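Local atomic coordinates of glycoside Hydrolase (Bacteroides uniformis, PDB entry 5T99), a protein that probably hydrolyses galactosidic bonds of agarose-derived sugars as a family 2 glycoside hydrolase, and binds the galactose mimic galacto-isofagomine. Residues G124-G132 with Y384-D395; G311-G319 with D330-K338. All blocks are in the same frame, centred on the assembly; numbering follows the deposited sequence. Where two conformers were deposited one is given.

Contact 1 (G124-G132 with Y384-D395)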
# COMPACT_ATOMS: atom_id res chain seq x y z
N GLY A 124 -22.36 -11.44 13.88
CA GLY A 124 -20.99 -10.96 13.67
C GLY A 124 -20.71 -9.72 14.46
O GLY A 124 -21.56 -8.84 14.59
N GLU A 125 -19.50 -9.65 15.01
CA GLU A 125 -19.05 -8.47 15.73
C GLU A 125 -17.53 -8.41 15.64
O GLU A 125 -16.85 -9.31 16.11
CB GLU A 125 -19.50 -8.55 17.19
CG GLU A 125 -19.08 -7.34 18.03
CD GLU A 125 -19.85 -7.23 19.33
OE1 GLU A 125 -19.22 -7.24 20.40
OE2 GLU A 125 -21.09 -7.12 19.28
N HIS A 126 -17.01 -7.34 15.05
CA HIS A 126 -15.58 -7.28 14.72
C HIS A 126 -14.99 -5.88 14.94
O HIS A 126 -15.25 -4.97 14.15
CB HIS A 126 -15.37 -7.74 13.27
CG HIS A 126 -13.95 -8.04 12.95
ND1 HIS A 126 -13.38 -9.28 13.15
CD2 HIS A 126 -12.96 -7.25 12.48
CE1 HIS A 126 -12.11 -9.24 12.81
NE2 HIS A 126 -11.82 -8.02 12.40
N PRO A 127 -14.21 -5.70 16.02
CA PRO A 127 -13.68 -4.36 16.30
C PRO A 127 -12.57 -3.86 15.35
O PRO A 127 -12.61 -2.71 14.97
CB PRO A 127 -13.18 -4.47 17.75
CG PRO A 127 -13.00 -5.91 18.02
CD PRO A 127 -13.93 -6.65 17.12
N TYR A 128 -11.60 -4.71 15.00
CA TYR A 128 -10.38 -4.24 14.29
C TYR A 128 -10.62 -4.10 12.79
O TYR A 128 -10.91 -5.07 12.10
CB TYR A 128 -9.22 -5.19 14.56
CG TYR A 128 -7.84 -4.68 14.20
CD1 TYR A 128 -7.43 -3.38 14.53
CD2 TYR A 128 -6.90 -5.52 13.57
CE1 TYR A 128 -6.16 -2.93 14.22
CE2 TYR A 128 -5.63 -5.07 13.26
CZ TYR A 128 -5.26 -3.78 13.59
OH TYR A 128 -4.00 -3.32 13.30
N GLY A 129 -10.47 -2.89 12.27
CA GLY A 129 -10.88 -2.61 10.90
C GLY A 129 -9.99 -3.11 9.78
O GLY A 129 -10.39 -3.04 8.62
N TYR A 130 -8.80 -3.61 10.11
CA TYR A 130 -7.82 -4.04 9.12
C TYR A 130 -7.77 -5.55 8.88
O TYR A 130 -7.19 -5.97 7.87
CB TYR A 130 -6.44 -3.56 9.53
CG TYR A 130 -6.31 -2.06 9.61
CD1 TYR A 130 -6.21 -1.29 8.45
CD2 TYR A 130 -6.29 -1.40 10.83
CE1 TYR A 130 -6.10 0.09 8.51
CE2 TYR A 130 -6.17 -0.02 10.91
CZ TYR A 130 -6.06 0.73 9.75
OH TYR A 130 -5.93 2.10 9.82
N THR A 131 -8.32 -6.35 9.79
CA THR A 131 -8.49 -7.78 9.55
C THR A 131 -9.88 -8.03 9.01
O THR A 131 -10.84 -7.32 9.35
CB THR A 131 -8.28 -8.62 10.83
OG1 THR A 131 -9.01 -8.05 11.92
CG2 THR A 131 -6.81 -8.65 11.20
N GLY A 132 -10.00 -9.04 8.16
CA GLY A 132 -11.28 -9.41 7.59
C GLY A 132 -12.01 -10.35 8.52
O GLY A 132 -11.43 -10.86 9.49
N TYR A 384 -5.87 -0.23 19.72
CA TYR A 384 -6.03 -1.68 19.74
C TYR A 384 -5.91 -2.30 21.15
O TYR A 384 -6.45 -3.38 21.40
CB TYR A 384 -5.05 -2.36 18.76
CG TYR A 384 -5.38 -3.83 18.51
CD1 TYR A 384 -6.55 -4.19 17.86
CD2 TYR A 384 -4.52 -4.84 18.93
CE1 TYR A 384 -6.88 -5.52 17.64
CE2 TYR A 384 -4.85 -6.18 18.71
CZ TYR A 384 -6.03 -6.51 18.07
OH TYR A 384 -6.37 -7.82 17.83
N HIS A 385 -5.26 -1.60 22.09
CA HIS A 385 -5.17 -2.06 23.49
C HIS A 385 -6.52 -2.40 24.15
O HIS A 385 -6.56 -3.22 25.07
CB HIS A 385 -4.42 -1.04 24.35
CG HIS A 385 -5.27 0.10 24.80
ND1 HIS A 385 -5.46 1.23 24.04
CD2 HIS A 385 -6.02 0.27 25.92
CE1 HIS A 385 -6.28 2.05 24.67
NE2 HIS A 385 -6.63 1.50 25.82
N LEU A 386 -7.60 -1.78 23.70
CA LEU A 386 -8.95 -2.17 24.13
C LEU A 386 -9.31 -3.60 23.78
O LEU A 386 -10.10 -4.23 24.47
CB LEU A 386 -10.00 -1.25 23.51
CG LEU A 386 -9.98 0.22 23.96
CD1 LEU A 386 -10.95 1.04 23.11
CD2 LEU A 386 -10.31 0.34 25.45
N TYR A 387 -8.76 -4.10 22.68
CA TYR A 387 -9.11 -5.41 22.13
C TYR A 387 -8.02 -6.46 22.27
O TYR A 387 -8.31 -7.64 22.04
CB TYR A 387 -9.48 -5.24 20.67
CG TYR A 387 -10.47 -4.12 20.49
CD1 TYR A 387 -11.77 -4.23 20.98
CD2 TYR A 387 -10.09 -2.92 19.88
CE1 TYR A 387 -12.67 -3.19 20.84
CE2 TYR A 387 -10.98 -1.88 19.73
CZ TYR A 387 -12.27 -2.02 20.22
OH TYR A 387 -13.14 -0.99 20.06
N PHE A 388 -6.81 -6.06 22.68
CA PHE A 388 -5.64 -6.91 22.61
C PHE A 388 -5.78 -8.25 23.32
O PHE A 388 -5.47 -9.27 22.72
CB PHE A 388 -4.38 -6.19 23.13
CG PHE A 388 -3.10 -6.95 22.86
CD1 PHE A 388 -2.39 -6.75 21.67
CD2 PHE A 388 -2.59 -7.86 23.79
CE1 PHE A 388 -1.21 -7.44 21.41
CE2 PHE A 388 -1.41 -8.55 23.54
CZ PHE A 388 -0.72 -8.35 22.34
N ASP A 389 -6.25 -8.25 24.57
CA ASP A 389 -6.39 -9.50 25.32
C ASP A 389 -7.38 -10.48 24.67
O ASP A 389 -7.09 -11.66 24.55
CB ASP A 389 -6.78 -9.21 26.78
CG ASP A 389 -5.58 -8.86 27.64
OD1 ASP A 389 -5.74 -8.84 28.89
OD2 ASP A 389 -4.48 -8.60 27.09
N GLU A 390 -8.54 -9.97 24.25
CA GLU A 390 -9.58 -10.80 23.62
C GLU A 390 -9.28 -11.15 22.16
O GLU A 390 -9.58 -12.26 21.73
CB GLU A 390 -10.94 -10.10 23.73
CG GLU A 390 -12.16 -10.94 23.31
CD GLU A 390 -13.48 -10.17 23.32
OE1 GLU A 390 -13.57 -9.07 23.94
OE2 GLU A 390 -14.46 -10.67 22.71
N TRP A 391 -8.68 -10.23 21.40
CA TRP A 391 -8.59 -10.32 19.93
C TRP A 391 -7.21 -10.54 19.30
O TRP A 391 -7.14 -10.94 18.12
CB TRP A 391 -9.22 -9.08 19.32
CG TRP A 391 -10.69 -9.07 19.42
CD1 TRP A 391 -11.45 -8.52 20.43
CD2 TRP A 391 -11.61 -9.65 18.50
NE1 TRP A 391 -12.78 -8.72 20.17
CE2 TRP A 391 -12.92 -9.41 19.00
CE3 TRP A 391 -11.46 -10.35 17.29
CZ2 TRP A 391 -14.08 -9.84 18.32
CZ3 TRP A 391 -12.62 -10.78 16.62
CH2 TRP A 391 -13.91 -10.53 17.14
N SER A 392 -6.13 -10.30 20.04
CA SER A 392 -4.77 -10.31 19.45
C SER A 392 -4.41 -11.61 18.75
O SER A 392 -3.91 -11.58 17.63
CB SER A 392 -3.69 -9.97 20.48
OG SER A 392 -3.71 -10.87 21.57
N LYS A 393 -4.68 -12.74 19.41
CA LYS A 393 -4.42 -14.04 18.80
C LYS A 393 -5.28 -14.25 17.56
O LYS A 393 -4.77 -14.69 16.53
CB LYS A 393 -4.61 -15.23 19.77
CG LYS A 393 -4.33 -16.58 19.11
CD LYS A 393 -4.54 -17.78 20.01
CE LYS A 393 -3.41 -17.97 21.00
NZ LYS A 393 -3.30 -19.39 21.42
N LYS A 394 -6.57 -13.94 17.67
CA LYS A 394 -7.49 -14.11 16.55
C LYS A 394 -7.10 -13.24 15.34
O LYS A 394 -7.14 -13.71 14.20
CB LYS A 394 -8.94 -13.81 16.94
CG LYS A 394 -9.61 -14.84 17.83
CD LYS A 394 -11.11 -14.95 17.56
CE LYS A 394 -11.39 -15.86 16.35
NZ LYS A 394 -12.74 -15.66 15.74
N ASP A 395 -6.72 -11.99 15.60
CA ASP A 395 -6.34 -11.08 14.51
C ASP A 395 -5.01 -11.43 13.85
O ASP A 395 -4.89 -11.37 12.63
CB ASP A 395 -6.37 -9.61 14.96
CG ASP A 395 -7.79 -9.05 15.04
OD1 ASP A 395 -8.60 -9.40 14.15
OD2 ASP A 395 -8.08 -8.28 15.99
O HOH W 1 -10.88 -7.60 15.65

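Contact 2 (G311-G319 with D330-K338). With EDO (1,2-ethanediol), chain Q.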
# COMPACT_ATOMS: atom_id res chain seq x y z
N GLY A 311 13.46 0.35 0.68
CA GLY A 311 12.07 0.19 1.11
C GLY A 311 11.35 1.48 1.42
O GLY A 311 11.96 2.51 1.64
N VAL A 312 10.02 1.39 1.45
CA VAL A 312 9.17 2.49 1.86
C VAL A 312 8.05 1.98 2.76
O VAL A 312 7.57 0.84 2.59
CB VAL A 312 8.58 3.27 0.66
CG1 VAL A 312 9.70 3.72 -0.27
CG2 VAL A 312 7.57 2.44 -0.11
N CYS A 313 7.66 2.81 3.73
CA CYS A 313 6.44 2.61 4.46
C CYS A 313 5.36 3.31 3.69
O CYS A 313 5.60 4.38 3.12
CB CYS A 313 6.53 3.21 5.87
SG CYS A 313 7.81 2.45 6.86
N LEU A 314 4.16 2.73 3.68
CA LEU A 314 2.99 3.33 3.04
C LEU A 314 1.79 3.12 3.93
O LEU A 314 1.59 2.01 4.45
CB LEU A 314 2.71 2.67 1.68
CG LEU A 314 3.67 2.91 0.51
CD1 LEU A 314 3.28 2.04 -0.67
CD2 LEU A 314 3.65 4.37 0.11
N HIS A 315 0.99 4.18 4.11
CA HIS A 315 -0.33 4.03 4.71
C HIS A 315 -1.33 3.66 3.64
O HIS A 315 -1.08 3.85 2.46
CB HIS A 315 -0.77 5.28 5.49
CG HIS A 315 -0.28 5.29 6.91
ND1 HIS A 315 -0.60 4.30 7.81
CD2 HIS A 315 0.51 6.16 7.58
CE1 HIS A 315 -0.02 4.55 8.97
NE2 HIS A 315 0.66 5.68 8.85
N HIS A 316 -2.44 3.09 4.09
CA HIS A 316 -3.39 2.44 3.20
C HIS A 316 -4.24 3.36 2.35
O HIS A 316 -4.75 2.92 1.32
CB HIS A 316 -4.29 1.47 3.97
CG HIS A 316 -5.29 2.13 4.86
ND1 HIS A 316 -4.94 2.75 6.05
CD2 HIS A 316 -6.63 2.25 4.76
CE1 HIS A 316 -6.02 3.22 6.63
NE2 HIS A 316 -7.06 2.93 5.87
N ASP A 317 -4.40 4.63 2.75
CA ASP A 317 -5.18 5.56 1.92
C ASP A 317 -4.51 5.78 0.56
O ASP A 317 -3.30 5.50 0.38
CB ASP A 317 -5.47 6.89 2.63
CG ASP A 317 -4.27 7.83 2.69
OD1 ASP A 317 -3.82 8.32 1.63
OD2 ASP A 317 -3.81 8.13 3.82
N ASN A 318 -5.31 6.25 -0.39
CA ASN A 318 -4.80 6.75 -1.66
C ASN A 318 -5.24 8.21 -1.89
O ASN A 318 -5.73 8.55 -2.96
CB ASN A 318 -5.25 5.83 -2.79
CG ASN A 318 -4.39 4.59 -2.90
OD1 ASN A 318 -3.17 4.69 -3.08
ND2 ASN A 318 -5.00 3.43 -2.79
N GLY A 319 -5.06 9.05 -0.87
CA GLY A 319 -5.26 10.49 -0.97
C GLY A 319 -6.66 10.86 -1.42
O GLY A 319 -7.62 10.45 -0.76
N ASP A 330 -3.74 1.75 -6.26
CA ASP A 330 -2.61 1.02 -5.65
C ASP A 330 -1.52 0.69 -6.67
O ASP A 330 -0.34 0.90 -6.40
CB ASP A 330 -3.07 -0.28 -4.95
CG ASP A 330 -3.67 -0.05 -3.56
OD1 ASP A 330 -3.59 1.05 -3.01
OD2 ASP A 330 -4.22 -1.01 -3.00
N GLU A 331 -1.92 0.21 -7.85
CA GLU A 331 -0.96 -0.11 -8.90
C GLU A 331 -0.09 1.10 -9.26
O GLU A 331 1.13 1.01 -9.31
CB GLU A 331 -1.68 -0.63 -10.15
CG GLU A 331 -0.73 -1.21 -11.19
CD GLU A 331 -1.43 -1.59 -12.49
OE1 GLU A 331 -2.31 -0.83 -12.97
OE2 GLU A 331 -1.07 -2.64 -13.05
N ARG A 332 -0.74 2.23 -9.49
CA ARG A 332 -0.05 3.49 -9.78
C ARG A 332 0.94 3.87 -8.68
O ARG A 332 2.11 4.17 -8.96
CB ARG A 332 -1.08 4.61 -9.97
CG ARG A 332 -0.49 6.00 -10.16
CD ARG A 332 -1.59 6.98 -10.49
NE ARG A 332 -1.12 8.35 -10.55
CZ ARG A 332 -1.10 9.22 -9.53
NH1 ARG A 332 -1.52 8.89 -8.31
NH2 ARG A 332 -0.67 10.46 -9.76
N LYS A 333 0.46 3.84 -7.44
CA LYS A 333 1.32 4.10 -6.28
C LYS A 333 2.56 3.19 -6.27
O LYS A 333 3.66 3.67 -6.14
CB LYS A 333 0.52 3.94 -4.98
CG LYS A 333 1.29 4.32 -3.73
CD LYS A 333 0.36 4.64 -2.57
CE LYS A 333 -0.46 3.44 -2.13
NZ LYS A 333 -1.39 3.82 -1.03
N LEU A 334 2.37 1.90 -6.47
CA LEU A 334 3.49 0.95 -6.49
C LEU A 334 4.41 1.16 -7.70
O LEU A 334 5.64 1.06 -7.56
CB LEU A 334 2.98 -0.49 -6.41
CG LEU A 334 2.28 -0.83 -5.08
CD1 LEU A 334 1.66 -2.21 -5.14
CD2 LEU A 334 3.25 -0.75 -3.91
N GLN A 335 3.83 1.46 -8.87
CA GLN A 335 4.61 1.76 -10.08
C GLN A 335 5.53 2.97 -9.89
O GLN A 335 6.70 2.95 -10.29
CB GLN A 335 3.69 2.02 -11.26
CG GLN A 335 3.06 0.77 -11.84
CD GLN A 335 2.03 1.08 -12.91
OE1 GLN A 335 1.46 2.18 -12.95
NE2 GLN A 335 1.78 0.10 -13.78
N ILE A 336 4.97 4.02 -9.29
CA ILE A 336 5.75 5.24 -9.01
C ILE A 336 6.87 4.92 -8.03
O ILE A 336 8.02 5.31 -8.25
CB ILE A 336 4.83 6.41 -8.56
CG1 ILE A 336 4.04 6.92 -9.78
CG2 ILE A 336 5.62 7.55 -7.94
CD1 ILE A 336 2.84 7.78 -9.44
N MET A 337 6.57 4.15 -6.99
CA MET A 337 7.62 3.67 -6.08
C MET A 337 8.70 2.85 -6.82
O MET A 337 9.90 3.07 -6.59
CB MET A 337 7.02 2.92 -4.89
CG MET A 337 6.20 3.81 -3.95
SD MET A 337 7.21 5.01 -3.03
CE MET A 337 7.07 6.46 -4.07
N LYS A 338 8.31 1.95 -7.73
CA LYS A 338 9.32 1.19 -8.50
C LYS A 338 10.22 2.09 -9.39
O LYS A 338 11.40 1.78 -9.57
CB LYS A 338 8.69 0.06 -9.33
CG LYS A 338 8.41 -1.18 -8.49
CD LYS A 338 7.42 -2.15 -9.14
CE LYS A 338 7.98 -2.85 -10.38
NZ LYS A 338 9.21 -3.60 -10.10
C1 EDO Q . -0.85 -0.54 1.79
O1 EDO Q . -1.85 -0.42 2.80
C2 EDO Q . 0.49 -0.05 2.31
O2 EDO Q . 0.76 -0.56 3.62
O HOH W 2 -0.19 5.63 0.82
O HOH W 3 -2.89 1.53 -0.45

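Contact 1 (G124-G132 with Y384-D395)
P127 is wedged between two aromatic rings, and its CH groups make CH-pi contacts with both, over the ring faces. Its CB lies 3.5 Å from the centroid of the Y387 ring, while CG sits 3.7 Å from the centroid of the five-membered ring of W391. Proline suits this place because its rigid ring presents mainly CB to Y387 and CG and CD to W391. The W391 indole reaches it with CG anti to the carbonyl carbon (chi1 -73°), and its far end touches E125 O and H126. With the indole cut back to an alanine, P127 CG and CD would probably lose the flat surface that covers them, and a gap would be likely to open beside H126. The second aromatic contact is edge-to-face: the edge of Y384 is directed at the face of Y128, with planes 50° apart and ring centroids 4.6 Å apart.

Polar contacts converge on the buried carboxylate of D395. T131 OG1 donates to D395 OD1 at 2.6 Å, coming from above the carboxylate plane, and itself accepts from H126 NE2 at 2.9 Å, in the plane of the imidazole. The other oxygen, D395 OD2, takes the Y384 OH bond at 2.6 Å through its anti lone pair and a bond from a water that accepts from Y128 N. Both oxygens are thus held, which fixes the carboxylate's rotation.

H126 ends strand 121-126, an outermost strand of the six-stranded sheet of the sugar-binding domain, and stacks on F133. Across the interface, helix 388-403 belongs to the TIM-barrel domain, where F388 packs on V430 of helix 427-441.

Contact 2 (G311-G319 with D330-K338)
The N318 amide and the D330 carboxylate meet with their planes 58° apart. D330 OD1 lies at the edge of the amide, in its plane, 2.8 Å from N318 ND2, and the N-H points almost straight at it (178°). Relative to the carboxylate, the same donor comes from above the plane. K333 NZ meets N318 OD1 at 2.9 Å from above the carbonyl plane, 53° out of it. Asparagine suits this place because one amide can donate an N-H to a carboxylate and offer its oxygen to a lysine.

K333 reaches the loop with CG anti to its backbone N and a single bend further along the chain, at chi3. Besides N318, its ammonium donates to two waters. One of them, 2.8 Å from K333 NZ, donates hydrogen bonds to H316 O and D330 OD1; the other, 2.9 Å from K333 NZ, probably donates to H315 O. The loop is shaped by D317, whose OD1 accepts from G319 N in an Asx turn; the positive phi of G319 favours glycine there.

Beyond this polar end the contact is apolar. M337 SD lies 3.9 Å from both CG1 and CG2 of V312, and L314 CD1 meets L334 CD2 at 4.3 Å. These side chains pack strand 305-313 and the chain just after it against helix 327-339, the first two elements of a beta-alpha-beta unit of the barrel.

The chemistry implies a buried lysine whose likely positive charge is probably offset by D330, to which it is linked through N318 and a water, tying the loop after the strand to the helix.

Contact 1 joins the sugar-binding domain to the barrel domain, whereas contact 2 lies within the barrel, between neighbouring elements of one beta-alpha-beta unit. Their centres are 26 Å apart, yet the loops meet: Y130 OH of 124-132 comes 3.4 Å from H316 CE1 of 311-319, and the two rings pack edge-to-face. The two contacts lie at different distances from the inhibitor. The side chain of H315 is about 5 Å from the bound galacto-isofagomine, and its ring meets that of W553, a pocket residue. The side chain of Y128 is about 12 Å from the bound galacto-isofagomine. Contact 2 therefore borders the pocket more closely, while contact 1 lies further out, at the junction of the two domains.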